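Local atomic coordinates of ProQ/FinO domain-containing protein (PDB entry 3MW6), a protein that probably binds RNA and belongs to the FinO family of RNA chaperones. Residues 83-88 with 108-113; 89-92 with 96-99; 21-26 with 67-72; 33-38 with 75-80. One frame throughout, in Å; residues are numbered along the deposited sequence. Where two conformers were deposited one is given.

The four contacts are spread through one largely helical FinO-type domain. Contact 3 joins helix 23-37 to helix 64-76, and contact 4 joins the end of helix 23-37 to the 64-76/78-86 junction, their centres about 13 Å apart. Helix 78-86 carries the chain from contact 4 into contact 1, where it meets helix 103-110; contact 2, the hairpin, is nested in the loop that contact 1 closes. R90 is the meeting point, its NH2 lying 3.8 Å from L84 CD2 in contact 1 and its NH1 3.8 Å from Y80 OH in contact 4. The centres of contacts 1 and 3 are about 26 Å apart. Contacts 1, 2 and 4 also reach the second subunit.

Contact 1: 83-88 with 108-113; sequences ALARGG and IAQNHP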
loop_
_atom_site.group_PDB
_atom_site.type_symbol
_atom_site.label_atom_id
_atom_site.label_comp_id
_atom_site.label_asym_id
_atom_site.label_seq_id
_atom_site.Cartn_x
_atom_site.Cartn_y
_atom_site.Cartn_z
ATOM N N ALA A 83 -8.258 -3.653 -4.601
ATOM C CA ALA A 83 -7.469 -4.884 -4.677
ATOM C C ALA A 83 -6.736 -5.076 -3.361
ATOM O O ALA A 83 -6.608 -6.190 -2.869
ATOM C CB ALA A 83 -6.453 -4.822 -5.843
ATOM N N LEU A 84 -6.244 -3.987 -2.789
ATOM C CA LEU A 84 -5.552 -4.093 -1.512
ATOM C C LEU A 84 -6.545 -4.485 -0.426
ATOM O O LEU A 84 -6.210 -5.223 0.499
ATOM C CB LEU A 84 -4.878 -2.772 -1.142
ATOM C CG LEU A 84 -3.696 -2.290 -1.964
ATOM C CD1 LEU A 84 -3.143 -1.054 -1.274
ATOM C CD2 LEU A 84 -2.618 -3.360 -2.067
ATOM N N ALA A 85 -7.774 -3.991 -0.527
ATOM C CA ALA A 85 -8.816 -4.372 0.434
ATOM C C ALA A 85 -9.157 -5.850 0.308
ATOM O O ALA A 85 -9.575 -6.502 1.282
ATOM C CB ALA A 85 -10.065 -3.559 0.198
ATOM N N ARG A 86 -9.034 -6.370 -0.908
ATOM C CA ARG A 86 -9.320 -7.786 -1.137
ATOM C C ARG A 86 -8.244 -8.597 -0.433
ATOM O O ARG A 86 -8.542 -9.615 0.168
ATOM C CB ARG A 86 -9.389 -8.114 -2.638
ATOM C CG ARG A 86 -9.667 -9.583 -2.936
ATOM C CD ARG A 86 -9.719 -9.840 -4.458
ATOM N NE ARG A 86 -9.559 -11.256 -4.750
ATOM C CZ ARG A 86 -9.569 -11.777 -5.973
ATOM N NH1 ARG A 86 -9.738 -10.997 -7.029
ATOM N NH2 ARG A 86 -9.406 -13.084 -6.141
ATOM N N GLY A 87 -6.999 -8.116 -0.482
ATOM C CA GLY A 87 -5.919 -8.736 0.263
ATOM C C GLY A 87 -5.272 -9.925 -0.433
ATOM O O GLY A 87 -5.335 -10.046 -1.658
ATOM N N GLY A 88 -4.671 -10.819 0.352
ATOM C CA GLY A 88 -3.971 -11.985 -0.185
ATOM C C GLY A 88 -2.587 -11.624 -0.695
ATOM O O GLY A 88 -2.010 -10.633 -0.252
ATOM N N ILE A 108 -6.561 -0.422 6.074
ATOM C CA ILE A 108 -6.541 0.967 5.650
ATOM C C ILE A 108 -7.249 1.114 4.311
ATOM O O ILE A 108 -7.980 2.076 4.085
ATOM C CB ILE A 108 -5.102 1.501 5.554
ATOM C CG1 ILE A 108 -4.547 1.785 6.952
ATOM C CG2 ILE A 108 -5.037 2.762 4.705
ATOM C CD1 ILE A 108 -3.017 1.789 7.001
ATOM N N ALA A 109 -7.035 0.157 3.417
ATOM C CA ALA A 109 -7.676 0.220 2.111
ATOM C C ALA A 109 -9.178 -0.002 2.271
ATOM O O ALA A 109 -9.984 0.682 1.638
ATOM C CB ALA A 109 -7.064 -0.792 1.137
ATOM N N GLN A 110 -9.536 -0.933 3.150
ATOM C CA GLN A 110 -10.923 -1.273 3.430
ATOM C C GLN A 110 -11.758 -0.105 3.923
ATOM O O GLN A 110 -12.954 -0.040 3.648
ATOM C CB GLN A 110 -10.980 -2.369 4.484
ATOM C CG GLN A 110 -11.648 -3.632 4.021
ATOM C CD GLN A 110 -11.208 -4.828 4.837
ATOM O OE1 GLN A 110 -11.077 -4.747 6.063
ATOM N NE2 GLN A 110 -10.961 -5.943 4.163
ATOM N N ASN A 111 -11.132 0.793 4.681
ATOM C CA ASN A 111 -11.832 1.926 5.287
ATOM C C ASN A 111 -11.678 3.156 4.428
ATOM O O ASN A 111 -12.205 4.210 4.755
ATOM C CB ASN A 111 -11.308 2.217 6.700
ATOM C CG ASN A 111 -11.415 1.008 7.633
ATOM O OD1 ASN A 111 -12.347 0.210 7.528
ATOM N ND2 ASN A 111 -10.459 0.873 8.548
ATOM N N HIS A 112 -10.951 3.019 3.322
ATOM C CA HIS A 112 -10.742 4.149 2.440
ATOM C C HIS A 112 -12.058 4.511 1.786
ATOM O O HIS A 112 -12.748 3.643 1.258
ATOM C CB HIS A 112 -9.714 3.813 1.383
ATOM C CG HIS A 112 -9.049 5.002 0.763
ATOM N ND1 HIS A 112 -9.696 5.847 -0.114
ATOM C CD2 HIS A 112 -7.768 5.447 0.840
ATOM C CE1 HIS A 112 -8.848 6.766 -0.544
ATOM N NE2 HIS A 112 -7.671 6.545 0.017
ATOM N N PRO A 113 -12.422 5.797 1.851
ATOM C CA PRO A 113 -13.608 6.337 1.192
ATOM C C PRO A 113 -13.758 5.856 -0.249
ATOM O O PRO A 113 -14.879 5.511 -0.651
ATOM C CB PRO A 113 -13.349 7.840 1.219
ATOM C CG PRO A 113 -12.620 8.041 2.504
ATOM C CD PRO A 113 -11.771 6.801 2.708
#
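A85 and A109 bring two helices close together: the last turns of helix 78-86 and helix 103-110, which flank the beta hairpin in this FinO-type domain, bring the CA atoms of A85 and Q110 to 4.8 Å. The tight part is built from methyl and methylene groups. The CB of A109 presses into the backbone of the first helix, 3.7 Å from A85 N, and meets L84 CB at the same distance of 3.7 Å. In return, the CB of A85 on helix 78-86 comes to 4.2 Å from A109 CB and lies 4.0 Å from Q110 N. Such small side chains let each helix rest almost on the main chain of the other. The buried L84 extends beyond this pair to pack on I108 of the second subunit, joining the helix pair to the dimer interface.

The looser side belongs to Q110, which is only partly buried. Its first torsion lies away from any staggered position (chi1 -120°), and from there the extended chain runs alongside the end of the first helix, with CG passing 4.1 Å from A85 CB. The amide then turns its nitrogen to a carbonyl late in the helix. The resulting bond is bent and weak, and A85 O has a second donor in Q106 NE2, from the same helix as Q110. Two side-chain amides thus converge on A85 O, with Q110 NE2 standing 3.2 Å from it at an N-H...O angle of 133°.

Contact 2: 89-92 with 96-99; sequences KRFD and RFKG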
loop_
_atom_site.group_PDB
_atom_site.type_symbol
_atom_site.label_atom_id
_atom_site.label_comp_id
_atom_site.label_asym_id
_atom_site.label_seq_id
_atom_site.Cartn_x
_atom_site.Cartn_y
_atom_site.Cartn_z
ATOM N N LYS A 89 -2.070 -12.402 -1.645
ATOM C CA LYS A 89 -0.670 -12.300 -2.077
ATOM C C LYS A 89 -0.369 -11.084 -2.941
ATOM O O LYS A 89 -1.241 -10.553 -3.625
ATOM C CB LYS A 89 -0.274 -13.554 -2.869
ATOM C CG LYS A 89 -0.248 -14.835 -2.053
ATOM C CD LYS A 89 1.038 -14.892 -1.281
ATOM C CE LYS A 89 1.169 -16.188 -0.521
ATOM N NZ LYS A 89 2.498 -16.244 0.144
ATOM N N ARG A 90 0.883 -10.653 -2.916
ATOM C CA ARG A 90 1.363 -9.694 -3.890
ATOM C C ARG A 90 2.096 -10.404 -5.028
ATOM O O ARG A 90 2.586 -11.524 -4.863
ATOM C CB ARG A 90 2.277 -8.673 -3.224
ATOM C CG ARG A 90 1.581 -7.813 -2.197
ATOM C CD ARG A 90 2.554 -6.805 -1.542
ATOM N NE ARG A 90 1.803 -5.943 -0.645
ATOM C CZ ARG A 90 1.296 -4.772 -1.006
ATOM N NH1 ARG A 90 1.475 -4.318 -2.238
ATOM N NH2 ARG A 90 0.602 -4.061 -0.142
ATOM N N PHE A 91 2.175 -9.743 -6.178
ATOM C CA PHE A 91 2.675 -10.367 -7.397
ATOM C C PHE A 91 3.809 -9.550 -8.015
ATOM O O PHE A 91 3.746 -8.320 -8.025
ATOM C CB PHE A 91 1.532 -10.499 -8.411
ATOM C CG PHE A 91 0.470 -11.475 -8.002
ATOM C CD1 PHE A 91 0.367 -12.709 -8.624
ATOM C CD2 PHE A 91 -0.426 -11.160 -6.984
ATOM C CE1 PHE A 91 -0.606 -13.624 -8.244
ATOM C CE2 PHE A 91 -1.397 -12.060 -6.593
ATOM C CZ PHE A 91 -1.497 -13.303 -7.234
ATOM N N ASP A 92 4.843 -10.221 -8.533
ATOM C CA ASP A 92 5.948 -9.516 -9.201
ATOM C C ASP A 92 5.644 -9.329 -10.685
ATOM O O ASP A 92 4.546 -9.682 -11.133
ATOM C CB ASP A 92 7.301 -10.204 -8.970
ATOM C CG ASP A 92 7.371 -11.602 -9.566
ATOM O OD1 ASP A 92 8.230 -12.390 -9.105
ATOM O OD2 ASP A 92 6.568 -11.927 -10.475
ATOM N N ARG A 96 4.140 -13.856 -10.466
ATOM C CA ARG A 96 4.388 -14.867 -9.454
ATOM C C ARG A 96 4.235 -14.285 -8.058
ATOM O O ARG A 96 4.485 -13.106 -7.840
ATOM C CB ARG A 96 5.775 -15.469 -9.636
ATOM C CG ARG A 96 5.931 -16.172 -10.978
ATOM C CD ARG A 96 6.908 -17.338 -10.910
ATOM N NE ARG A 96 6.883 -18.132 -12.135
ATOM C CZ ARG A 96 6.422 -19.380 -12.212
ATOM N NH1 ARG A 96 5.957 -19.987 -11.126
ATOM N NH2 ARG A 96 6.441 -20.028 -13.373
ATOM N N PHE A 97 3.806 -15.118 -7.120
ATOM C CA PHE A 97 3.723 -14.719 -5.728
ATOM C C PHE A 97 5.019 -14.064 -5.275
ATOM O O PHE A 97 6.097 -14.563 -5.541
ATOM C CB PHE A 97 3.412 -15.927 -4.842
ATOM C CG PHE A 97 2.021 -16.487 -5.034
ATOM C CD1 PHE A 97 1.023 -15.724 -5.622
ATOM C CD2 PHE A 97 1.717 -17.778 -4.625
ATOM C CE1 PHE A 97 -0.248 -16.245 -5.805
ATOM C CE2 PHE A 97 0.437 -18.304 -4.803
ATOM C CZ PHE A 97 -0.543 -17.533 -5.389
ATOM N N LYS A 98 4.906 -12.930 -4.598
ATOM C CA LYS A 98 6.054 -12.331 -3.922
ATOM C C LYS A 98 5.582 -11.404 -2.799
ATOM O O LYS A 98 5.264 -10.234 -3.027
ATOM C CB LYS A 98 6.963 -11.603 -4.918
ATOM C CG LYS A 98 8.229 -11.044 -4.301
ATOM C CD LYS A 98 9.152 -10.517 -5.386
ATOM C CE LYS A 98 10.352 -9.790 -4.804
ATOM N NZ LYS A 98 11.207 -9.220 -5.892
ATOM N N GLY A 99 5.525 -11.947 -1.587
ATOM C CA GLY A 99 5.048 -11.212 -0.431
ATOM C C GLY A 99 3.531 -11.254 -0.338
ATOM O O GLY A 99 2.881 -12.037 -1.037
HETATM O O HOH W 1 8.576 -14.231 -7.091
#
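F97 turns its ring edge toward the face of F91 in an offset edge-to-face pair, the planes 72° apart and the centroids separated by 5.4 Å. The closest atoms are F91 CZ and F97 CE1, at 3.5 Å. The F97 ring is twisted well away from its usual perpendicular setting (chi2 -19°), which carries CD1 and CE1 toward its two neighbours. K89 crosses it at about a right angle: bent at its second torsion, the lysine sets CG over the middle of one ring face, 4.0 Å from the centroid, in a CH-pi contact. F91 also has a cation-pi partner in K45.

These side chains decorate an antiparallel beta hairpin in which F91 and F97 form a non-hydrogen-bonded pair. The short strand segments run at 113° to each other, far from strictly antiparallel. On one side of that pair R90 N donates to G99 O at 3.1 Å and R90 O accepts from K98 N at 2.7 Å; on the other side D92 N donates to R96 O at 3.0 Å. R90's own side chain turns elsewhere, to L47 O and E105 of its own chain and to E104 of the second subunit.

At the turn, D92 and R96 lie side by side. R96 N returns a bond to D92 OD2 at 3.1 Å, approaching from above the carboxylate plane. OD2 accepts from N94 N as well, making an Asx turn, and a water joins D92 OD1 to F97 O.

Contact 3: 21-26 with 67-72; sequences MSKKKQ and IARVLA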
loop_
_atom_site.group_PDB
_atom_site.type_symbol
_atom_site.label_atom_id
_atom_site.label_comp_id
_atom_site.label_asym_id
_atom_site.label_seq_id
_atom_site.Cartn_x
_atom_site.Cartn_y
_atom_site.Cartn_z
HETATM N N MSE A 21 10.449 12.713 -26.018
HETATM C CA MSE A 21 10.927 14.024 -25.584
HETATM C C MSE A 21 9.811 14.826 -24.923
HETATM O O MSE A 21 10.065 15.771 -24.179
HETATM C CB MSE A 21 11.489 14.822 -26.764
HETATM C CG MSE A 21 12.715 14.221 -27.421
HETATM SE SE MSE A 21 14.264 14.133 -26.249
HETATM C CE MSE A 21 13.983 12.424 -25.343
ATOM N N SER A 22 8.571 14.469 -25.221
ATOM C CA SER A 22 7.444 15.103 -24.554
ATOM C C SER A 22 7.091 14.305 -23.305
ATOM O O SER A 22 6.843 13.102 -23.374
ATOM C CB SER A 22 6.243 15.212 -25.498
ATOM O OG SER A 22 5.033 15.405 -24.788
ATOM N N LYS A 23 7.073 14.988 -22.167
ATOM C CA LYS A 23 6.756 14.394 -20.869
ATOM C C LYS A 23 5.347 13.792 -20.858
ATOM O O LYS A 23 5.126 12.660 -20.415
ATOM C CB LYS A 23 6.866 15.470 -19.775
ATOM C CG LYS A 23 7.381 14.977 -18.427
ATOM C CD LYS A 23 7.634 16.132 -17.451
ATOM C CE LYS A 23 6.351 16.610 -16.768
ATOM N NZ LYS A 23 6.604 17.728 -15.806
ATOM N N LYS A 24 4.383 14.573 -21.335
ATOM C CA LYS A 24 3.008 14.102 -21.426
ATOM C C LYS A 24 2.913 12.890 -22.362
ATOM O O LYS A 24 2.210 11.918 -22.081
ATOM C CB LYS A 24 2.092 15.219 -21.927
ATOM C CG LYS A 24 0.802 14.704 -22.533
ATOM C CD LYS A 24 -0.147 15.830 -22.889
ATOM C CE LYS A 24 -1.525 15.280 -23.228
ATOM N NZ LYS A 24 -2.565 16.346 -23.219
ATOM N N LYS A 25 3.630 12.952 -23.478
ATOM C CA LYS A 25 3.593 11.866 -24.441
ATOM C C LYS A 25 4.351 10.641 -23.922
ATOM O O LYS A 25 3.860 9.516 -24.042
ATOM C CB LYS A 25 4.118 12.329 -25.801
ATOM C CG LYS A 25 4.107 11.246 -26.880
ATOM C CD LYS A 25 2.694 10.789 -27.240
ATOM C CE LYS A 25 2.745 9.700 -28.319
ATOM N NZ LYS A 25 1.406 9.363 -28.894
ATOM N N GLN A 26 5.522 10.849 -23.313
ATOM C CA GLN A 26 6.237 9.722 -22.703
ATOM C C GLN A 26 5.397 9.012 -21.627
ATOM O O GLN A 26 5.447 7.785 -21.493
ATOM C CB GLN A 26 7.598 10.130 -22.122
ATOM C CG GLN A 26 8.367 8.900 -21.635
ATOM C CD GLN A 26 9.798 9.177 -21.206
ATOM O OE1 GLN A 26 10.412 8.345 -20.530
ATOM N NE2 GLN A 26 10.348 10.336 -21.604
ATOM N N ILE A 67 8.276 6.882 -15.019
ATOM C CA ILE A 67 7.846 5.545 -14.623
ATOM C C ILE A 67 7.257 5.572 -13.201
ATOM O O ILE A 67 6.177 5.024 -12.943
ATOM C CB ILE A 67 8.993 4.501 -14.757
ATOM C CG1 ILE A 67 9.324 4.269 -16.238
ATOM C CG2 ILE A 67 8.589 3.170 -14.162
ATOM C CD1 ILE A 67 10.556 3.404 -16.490
ATOM N N ALA A 68 7.956 6.237 -12.288
ATOM C CA ALA A 68 7.490 6.347 -10.916
ATOM C C ALA A 68 6.134 7.053 -10.878
ATOM O O ALA A 68 5.266 6.693 -10.101
ATOM C CB ALA A 68 8.521 7.103 -10.064
ATOM N N ARG A 69 5.968 8.059 -11.731
ATOM C CA ARG A 69 4.729 8.823 -11.818
ATOM C C ARG A 69 3.561 7.936 -12.273
ATOM O O ARG A 69 2.479 7.968 -11.698
ATOM C CB ARG A 69 4.926 9.999 -12.788
ATOM C CG ARG A 69 3.842 11.059 -12.736
ATOM C CD ARG A 69 3.949 12.055 -13.897
ATOM N NE ARG A 69 4.919 13.123 -13.663
ATOM C CZ ARG A 69 5.060 14.184 -14.454
ATOM N NH1 ARG A 69 4.286 14.322 -15.524
ATOM N NH2 ARG A 69 5.970 15.108 -14.179
ATOM N N VAL A 70 3.786 7.150 -13.323
ATOM C CA VAL A 70 2.757 6.232 -13.827
ATOM C C VAL A 70 2.401 5.196 -12.763
ATOM O O VAL A 70 1.232 4.949 -12.473
ATOM C CB VAL A 70 3.216 5.532 -15.115
ATOM C CG1 VAL A 70 2.212 4.437 -15.518
ATOM C CG2 VAL A 70 3.381 6.559 -16.228
ATOM N N LEU A 71 3.425 4.625 -12.150
ATOM C CA LEU A 71 3.216 3.717 -11.051
ATOM C C LEU A 71 2.390 4.355 -9.924
ATOM O O LEU A 71 1.476 3.710 -9.387
ATOM C CB LEU A 71 4.552 3.200 -10.532
ATOM C CG LEU A 71 4.361 2.305 -9.315
ATOM C CD1 LEU A 71 3.501 1.056 -9.680
ATOM C CD2 LEU A 71 5.703 1.915 -8.733
ATOM N N ALA A 72 2.690 5.610 -9.571
ATOM C CA ALA A 72 1.979 6.258 -8.460
ATOM C C ALA A 72 0.530 6.566 -8.833
ATOM O O ALA A 72 -0.367 6.449 -7.996
ATOM C CB ALA A 72 2.712 7.544 -7.969
#
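K23 and R69 meet at the protein surface, two basic side chains crossing at about a right angle between helix 23-37 and helix 64-76. The backbones are well separated here, 10.8 Å between the CA atoms of K23 and R69, so both side chains reach across the gap. K23 CB lies 5.1 Å from R69 NH1, too far to touch. Next along the chain, K23 CG is 4.3 Å from R69 NH1, only at the margin of contact. CD draws level with the other terminal nitrogen at 3.8 Å from R69 NH2. Here the chain bends (chi3 81°), turning CE and NZ along the rim of the guanidinium, close to its plane. The arginine is bent as well, at its own third torsion, which tips its head toward the lysine.

The last two atoms come implausibly close, with CE 3.0 Å and NZ 3.1 Å from R69 NH2. Both residues were modelled in two conformers, so this fit is doubtful, and the two nitrogens, both donors, are not hydrogen-bonded. Like charges at such a distance would probably be costly. These are two exposed basic side chains that each take more than one position; such positive surface would suit the RNA binding assigned to the family.

The first turn of helix 23-37 is held independently: S22 OG caps it by accepting from K25 N. Below the charged rim the helices join through apolar side chains, V70 against T27, I30 and A31 and I67 against I30, while K23 itself also touches L66; I67 continues onto L55 of helix 51-58, and the hairpin 89-92/96-99 has its centre on the opposite side of the chain's centre, about 25 Å from that of this contact.

Contact 4: 33-38 with 75-80; sequences HIYGKY and CRRPRY
With its ring set anti to the carbonyl carbon (chi1 -76°), Y35 points its hydroxyl from helix 23-37 toward R77, whose chain starts in the same staggered sense and then bends at its third torsion (chi3 60°) to bring the guanidinium back to meet it. The two side chains come from opposite directions. R77 NH1 reaches Y35 OH at 3.3 Å, with the phenol ring and guanidinium planes 66° apart, and the approach is oblique to both groups. NH1 also stands 3.8 Å from Y35 CZ, and the arginine CD is 4.1 Å from the hydroxyl oxygen.

R77 occupies the N-cap position of helix 78-86, where the chain turns out of helix 64-76, so the contact spans the junction of these two helices and the end of helix 23-37. F41 packs on Y35 and F44 on R77.

The stronger polar partner of the hydroxyl is H74 ND1, and the H74 ring also meets that of Y35. The arginine bond, bent to 133°, is weak. R77, as the donor, would be expected to polarise the phenol oxygen modestly, adding an electrostatic attraction to what is otherwise a slight touch.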
loop_
_atom_site.group_PDB
_atom_site.type_symbol
_atom_site.label_atom_id
_atom_site.label_comp_id
_atom_site.label_asym_id
_atom_site.label_seq_id
_atom_site.Cartn_x
_atom_site.Cartn_y
_atom_site.Cartn_z
ATOM N N HIS A 33 2.387 0.869 -22.536
ATOM C CA HIS A 33 3.321 -0.246 -22.492
ATOM C C HIS A 33 3.007 -1.167 -21.311
ATOM O O HIS A 33 2.812 -2.362 -21.477
ATOM C CB HIS A 33 4.782 0.227 -22.426
ATOM C CG HIS A 33 5.764 -0.903 -22.382
ATOM N ND1 HIS A 33 6.288 -1.474 -23.519
ATOM C CD2 HIS A 33 6.268 -1.609 -21.342
ATOM C CE1 HIS A 33 7.092 -2.467 -23.182
ATOM N NE2 HIS A 33 7.101 -2.568 -21.866
ATOM N N ILE A 34 2.935 -0.594 -20.118
ATOM C CA ILE A 34 2.791 -1.372 -18.892
ATOM C C ILE A 34 1.467 -2.132 -18.791
ATOM O O ILE A 34 1.448 -3.308 -18.419
ATOM C CB ILE A 34 2.989 -0.472 -17.644
ATOM C CG1 ILE A 34 4.481 -0.349 -17.315
ATOM C CG2 ILE A 34 2.219 -1.004 -16.472
ATOM C CD1 ILE A 34 4.798 0.824 -16.418
ATOM N N TYR A 35 0.357 -1.467 -19.092
ATOM C CA TYR A 35 -0.938 -2.137 -19.020
ATOM C C TYR A 35 -1.107 -3.145 -20.148
ATOM O O TYR A 35 -1.904 -4.068 -20.036
ATOM C CB TYR A 35 -2.096 -1.132 -19.066
ATOM C CG TYR A 35 -2.311 -0.391 -17.775
ATOM C CD1 TYR A 35 -2.029 0.965 -17.681
ATOM C CD2 TYR A 35 -2.790 -1.044 -16.649
ATOM C CE1 TYR A 35 -2.224 1.660 -16.507
ATOM C CE2 TYR A 35 -2.989 -0.355 -15.468
ATOM C CZ TYR A 35 -2.699 1.000 -15.407
ATOM O OH TYR A 35 -2.884 1.699 -14.243
ATOM N N GLY A 36 -0.359 -2.950 -21.233
ATOM C CA GLY A 36 -0.428 -3.828 -22.389
ATOM C C GLY A 36 0.407 -5.075 -22.182
ATOM O O GLY A 36 -0.024 -6.175 -22.508
ATOM N N LYS A 37 1.590 -4.911 -21.602
ATOM C CA LYS A 37 2.519 -6.021 -21.447
ATOM C C LYS A 37 2.364 -6.834 -20.156
ATOM O O LYS A 37 2.565 -8.046 -20.159
ATOM C CB LYS A 37 3.961 -5.527 -21.562
ATOM C CG LYS A 37 4.972 -6.597 -21.199
ATOM C CD LYS A 37 6.383 -6.165 -21.525
ATOM C CE LYS A 37 7.363 -7.289 -21.251
ATOM N NZ LYS A 37 8.691 -6.996 -21.848
ATOM N N TYR A 38 2.019 -6.178 -19.054
ATOM C CA TYR A 38 2.072 -6.836 -17.748
ATOM C C TYR A 38 0.700 -7.126 -17.192
ATOM O O TYR A 38 -0.043 -6.208 -16.871
ATOM C CB TYR A 38 2.861 -5.986 -16.737
ATOM C CG TYR A 38 4.301 -5.820 -17.113
ATOM C CD1 TYR A 38 4.794 -4.585 -17.498
ATOM C CD2 TYR A 38 5.168 -6.911 -17.127
ATOM C CE1 TYR A 38 6.121 -4.429 -17.863
ATOM C CE2 TYR A 38 6.497 -6.764 -17.493
ATOM C CZ TYR A 38 6.962 -5.515 -17.855
ATOM O OH TYR A 38 8.268 -5.341 -18.222
ATOM N N CYS A 75 -1.335 3.191 -8.408
ATOM C CA CYS A 75 -1.644 2.822 -7.028
ATOM C C CYS A 75 -2.648 3.727 -6.324
ATOM O O CYS A 75 -3.097 3.404 -5.224
ATOM C CB CYS A 75 -0.354 2.695 -6.209
ATOM S SG CYS A 75 0.689 1.316 -6.845
ATOM N N ARG A 76 -3.006 4.846 -6.959
ATOM C CA ARG A 76 -3.977 5.788 -6.393
ATOM C C ARG A 76 -5.388 5.452 -6.844
ATOM O O ARG A 76 -6.366 5.898 -6.238
ATOM C CB ARG A 76 -3.656 7.225 -6.809
ATOM C CG ARG A 76 -2.843 7.996 -5.795
ATOM C CD ARG A 76 -2.777 9.480 -6.132
ATOM N NE ARG A 76 -1.446 9.874 -6.573
ATOM C CZ ARG A 76 -1.119 10.080 -7.844
ATOM N NH1 ARG A 76 0.120 10.425 -8.157
ATOM N NH2 ARG A 76 -2.035 9.950 -8.798
ATOM N N ARG A 77 -5.493 4.678 -7.920
ATOM C CA ARG A 77 -6.796 4.334 -8.452
ATOM C C ARG A 77 -7.593 3.506 -7.457
ATOM O O ARG A 77 -7.054 2.639 -6.779
ATOM C CB ARG A 77 -6.658 3.617 -9.799
ATOM C CG ARG A 77 -5.944 4.481 -10.827
ATOM C CD ARG A 77 -5.746 3.787 -12.145
ATOM N NE ARG A 77 -7.014 3.394 -12.749
ATOM C CZ ARG A 77 -7.131 2.863 -13.963
ATOM N NH1 ARG A 77 -6.045 2.671 -14.715
ATOM N NH2 ARG A 77 -8.331 2.526 -14.429
ATOM N N PRO A 78 -8.888 3.809 -7.345
ATOM C CA PRO A 78 -9.833 3.055 -6.520
ATOM C C PRO A 78 -9.724 1.545 -6.767
ATOM O O PRO A 78 -9.743 0.742 -5.824
ATOM C CB PRO A 78 -11.196 3.582 -6.989
ATOM C CG PRO A 78 -10.901 5.002 -7.447
ATOM C CD PRO A 78 -9.521 4.936 -8.059
ATOM N N ARG A 79 -9.601 1.159 -8.027
ATOM C CA ARG A 79 -9.506 -0.260 -8.363
ATOM C C ARG A 79 -8.290 -0.941 -7.702
ATOM O O ARG A 79 -8.366 -2.087 -7.266
ATOM C CB ARG A 79 -9.509 -0.449 -9.878
ATOM C CG ARG A 79 -9.468 -1.889 -10.290
ATOM C CD ARG A 79 -9.737 -2.050 -11.784
ATOM N NE ARG A 79 -9.586 -3.444 -12.176
ATOM C CZ ARG A 79 -9.507 -3.873 -13.430
ATOM N NH1 ARG A 79 -9.566 -3.013 -14.440
ATOM N NH2 ARG A 79 -9.370 -5.170 -13.667
ATOM N N TYR A 80 -7.179 -0.221 -7.595
ATOM C CA TYR A 80 -6.019 -0.741 -6.874
ATOM C C TYR A 80 -6.263 -0.828 -5.360
ATOM O O TYR A 80 -6.004 -1.860 -4.722
ATOM C CB TYR A 80 -4.775 0.096 -7.162
ATOM C CG TYR A 80 -3.536 -0.566 -6.622
ATOM C CD1 TYR A 80 -3.060 -1.733 -7.193
ATOM C CD2 TYR A 80 -2.856 -0.043 -5.522
ATOM C CE1 TYR A 80 -1.933 -2.369 -6.704
ATOM C CE2 TYR A 80 -1.711 -0.685 -5.023
ATOM C CZ TYR A 80 -1.263 -1.852 -5.625
ATOM O OH TYR A 80 -0.137 -2.505 -5.162
#